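Local coordinates for protein aspartate aminotransferase (Giardia lamblia, PDB 3MEB) that probably catalyses the reversible transamination of L-aspartate and 2-oxoglutarate to oxaloacetate and L-glutamate, using pyridoxal 5'-phosphate as cofactor in a homodimer, at residues A369-P374 / Y432-I437. Sequence-based numbering, arbitrary orientation.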
ATOM      1  N   ALA A 369      43.719  -1.365   2.869  1.00 10.22           N
ATOM      2  CA  ALA A 369      44.881  -1.813   3.625  1.00 10.19           C
ATOM      3  C   ALA A 369      46.177  -1.632   2.827  1.00 11.19           C
ATOM      4  O   ALA A 369      47.220  -1.249   3.403  1.00 10.76           O
ATOM      5  CB  ALA A 369      44.703  -3.278   4.072  1.00 10.10           C
ATOM      6  N   LYS A 370      46.110  -1.878   1.508  1.00 11.26           N
ATOM      7  CA  LYS A 370      47.275  -1.744   0.623  1.00 11.89           C
ATOM      8  C   LYS A 370      47.739  -0.291   0.532  1.00 12.24           C
ATOM      9  O   LYS A 370      48.899  -0.042   0.281  1.00 13.44           O
ATOM     10  CB  LYS A 370      46.995  -2.282  -0.792  1.00 11.19           C
ATOM     11  N   ARG A 371      46.834   0.666   0.736  1.00 12.63           N
ATOM     12  CA  ARG A 371      47.183   2.092   0.689  1.00 12.28           C
ATOM     13  C   ARG A 371      47.484   2.664   2.068  1.00 11.28           C
ATOM     14  O   ARG A 371      47.687   3.849   2.201  1.00 12.30           O
ATOM     15  CB  ARG A 371      46.062   2.907   0.065  1.00 12.91           C
ATOM     16  CG  ARG A 371      45.832   2.675  -1.420  1.00 14.87           C
ATOM     17  CD  ARG A 371      44.691   3.553  -1.864  1.00 18.33           C
ATOM     18  NE  ARG A 371      44.563   3.633  -3.313  1.00 20.03           N
ATOM     19  CZ  ARG A 371      44.023   2.692  -4.082  1.00 19.62           C
ATOM     20  NH1 ARG A 371      43.571   1.551  -3.563  1.00 20.51           N
ATOM     21  NH2 ARG A 371      43.955   2.893  -5.387  1.00 20.10           N
ATOM     22  N   LYS A 372      47.525   1.828   3.087  1.00  9.45           N
ATOM     23  CA  LYS A 372      47.670   2.302   4.451  1.00  8.73           C
ATOM     24  C   LYS A 372      46.700   3.461   4.735  1.00  8.10           C
ATOM     25  O   LYS A 372      47.018   4.383   5.473  1.00  8.75           O
ATOM     26  CB  LYS A 372      49.154   2.672   4.741  1.00  9.00           C
ATOM     27  N   THR A 373      45.499   3.396   4.162  1.00  6.44           N
ATOM     28  CA  THR A 373      44.503   4.443   4.350  1.00  5.64           C
ATOM     29  C   THR A 373      44.073   4.624   5.835  1.00  5.05           C
ATOM     30  O   THR A 373      43.517   3.696   6.432  1.00  5.69           O
ATOM     31  CB  THR A 373      43.225   4.191   3.486  1.00  4.91           C
ATOM     32  OG1 THR A 373      43.589   3.984   2.107  1.00  4.48           O
ATOM     33  CG2 THR A 373      42.316   5.358   3.594  1.00  4.76           C
ATOM     34  N   PRO A 374      44.308   5.821   6.407  1.00  4.64           N
ATOM     35  CA  PRO A 374      43.850   6.118   7.773  1.00  4.93           C
ATOM     36  C   PRO A 374      42.341   5.847   7.922  1.00  4.89           C
ATOM     37  O   PRO A 374      41.538   6.085   6.971  1.00  5.63           O
ATOM     38  CB  PRO A 374      44.192   7.610   7.968  1.00  5.30           C
ATOM     39  CG  PRO A 374      45.190   7.937   6.915  1.00  4.74           C
ATOM     40  CD  PRO A 374      44.963   6.982   5.777  1.00  4.47           C
ATOM     41  N   TYR A 432      38.662   1.843  -7.098  1.00  8.90           N
ATOM     42  CA  TYR A 432      38.256   3.215  -7.292  1.00  8.03           C
ATOM     43  C   TYR A 432      37.683   3.798  -5.997  1.00  7.85           C
ATOM     44  O   TYR A 432      38.071   4.894  -5.573  1.00  8.14           O
ATOM     45  CB  TYR A 432      37.238   3.286  -8.419  1.00  8.00           C
ATOM     46  CG  TYR A 432      36.715   4.656  -8.699  1.00  7.64           C
ATOM     47  CD1 TYR A 432      37.437   5.558  -9.487  1.00  8.44           C
ATOM     48  CD2 TYR A 432      35.470   5.063  -8.193  1.00  8.44           C
ATOM     49  CE1 TYR A 432      36.949   6.835  -9.744  1.00  8.45           C
ATOM     50  CE2 TYR A 432      34.965   6.343  -8.469  1.00  8.36           C
ATOM     51  CZ  TYR A 432      35.705   7.213  -9.239  1.00  8.01           C
ATOM     52  OH  TYR A 432      35.204   8.457  -9.499  1.00  6.77           O
ATOM     53  N   VAL A 433      36.788   3.049  -5.354  1.00  7.24           N
ATOM     54  CA  VAL A 433      36.165   3.495  -4.095  1.00  6.16           C
ATOM     55  C   VAL A 433      37.226   3.674  -3.024  1.00  6.69           C
ATOM     56  O   VAL A 433      37.218   4.640  -2.305  1.00  6.35           O
ATOM     57  CB  VAL A 433      35.052   2.520  -3.624  1.00  6.10           C
ATOM     58  CG1 VAL A 433      34.502   2.918  -2.245  1.00  3.40           C
ATOM     59  CG2 VAL A 433      33.964   2.476  -4.628  1.00  4.85           C
ATOM     60  N   ALA A 434      38.184   2.761  -2.956  1.00  7.03           N
ATOM     61  CA  ALA A 434      39.270   2.899  -1.977  1.00  7.43           C
ATOM     62  C   ALA A 434      40.205   4.132  -2.251  1.00  7.08           C
ATOM     63  O   ALA A 434      40.502   4.902  -1.337  1.00  6.53           O
ATOM     64  CB  ALA A 434      40.054   1.609  -1.900  1.00  7.01           C
ATOM     65  N   GLU A 435      40.635   4.309  -3.500  1.00  6.79           N
ATOM     66  CA  GLU A 435      41.368   5.534  -3.908  1.00  6.48           C
ATOM     67  C   GLU A 435      40.634   6.817  -3.529  1.00  5.42           C
ATOM     68  O   GLU A 435      41.246   7.785  -3.079  1.00  5.63           O
ATOM     69  CB  GLU A 435      41.592   5.548  -5.424  1.00  6.67           C
ATOM     70  CG  GLU A 435      42.401   6.717  -5.891  1.00  8.59           C
ATOM     71  CD  GLU A 435      42.666   6.683  -7.379  1.00 11.21           C
ATOM     72  OE1 GLU A 435      42.059   5.849  -8.089  1.00 14.49           O
ATOM     73  OE2 GLU A 435      43.483   7.501  -7.840  1.00 14.66           O
ATOM     74  N   ALA A 436      39.319   6.822  -3.714  1.00  4.48           N
ATOM     75  CA  ALA A 436      38.512   7.978  -3.371  1.00  4.42           C
ATOM     76  C   ALA A 436      38.469   8.205  -1.878  1.00  4.18           C
ATOM     77  O   ALA A 436      38.571   9.329  -1.423  1.00  4.52           O
ATOM     78  CB  ALA A 436      37.071   7.843  -3.941  1.00  3.38           C
ATOM     79  N   ILE A 437      38.295   7.137  -1.112  1.00  4.43           N
ATOM     80  CA  ILE A 437      38.244   7.242   0.345  1.00  4.12           C
ATOM     81  C   ILE A 437      39.607   7.735   0.884  1.00  4.14           C
ATOM     82  O   ILE A 437      39.674   8.565   1.816  1.00  3.37           O
ATOM     83  CB  ILE A 437      37.823   5.881   0.977  1.00  3.89           C
ATOM     84  CG1 ILE A 437      36.333   5.601   0.655  1.00  4.13           C
ATOM     85  CG2 ILE A 437      38.057   5.906   2.469  1.00  4.25           C
ATOM     86  CD1 ILE A 437      35.832   4.237   1.045  1.00  2.41           C
TER
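Arg371 and Thr373, from the Schellman motif that ends the long helix 340-370, pack against Ala434, Glu435 and Ile437 of helix 430-443 in this aminotransferase, away from the cofactor site. Lys372, with positive phi, is the C-prime residue; its N bonds to Ala369 O at 3.1 Å, and Thr373 N bonds to Leu368 O. Van der Waals contact carries the interface, and no hydrogen bond crosses it. The Arg371 side chain, extended from CG to NE, lays one guanidinium face on the helix backbone, with Glu435 N 3.8 Å above the plane, over its centre. Arg371 NH1 touches Ala434 CB at 3.9 Å. Further along, the Thr373 methyl CG2 meets Ile437 CG2 at 4.4 Å. Polar ends find partners nearby: Asp431, by a salt bridge, and Ser367 O, by a hydrogen bond, both grip Arg371 NH1, while Thr373 OG1 bonds to His438 ND1. The opposite charge of Glu435 probably adds no more than a weak attraction; its CG stands anti to the backbone N (chi1 -176°), and the chain beyond is extended. Glu435 OE1 stays 4.4 Å from Arg371 NH2, well out of the guanidinium plane, whereas Glu435 CB touches that same NH2 at 3.6 Å.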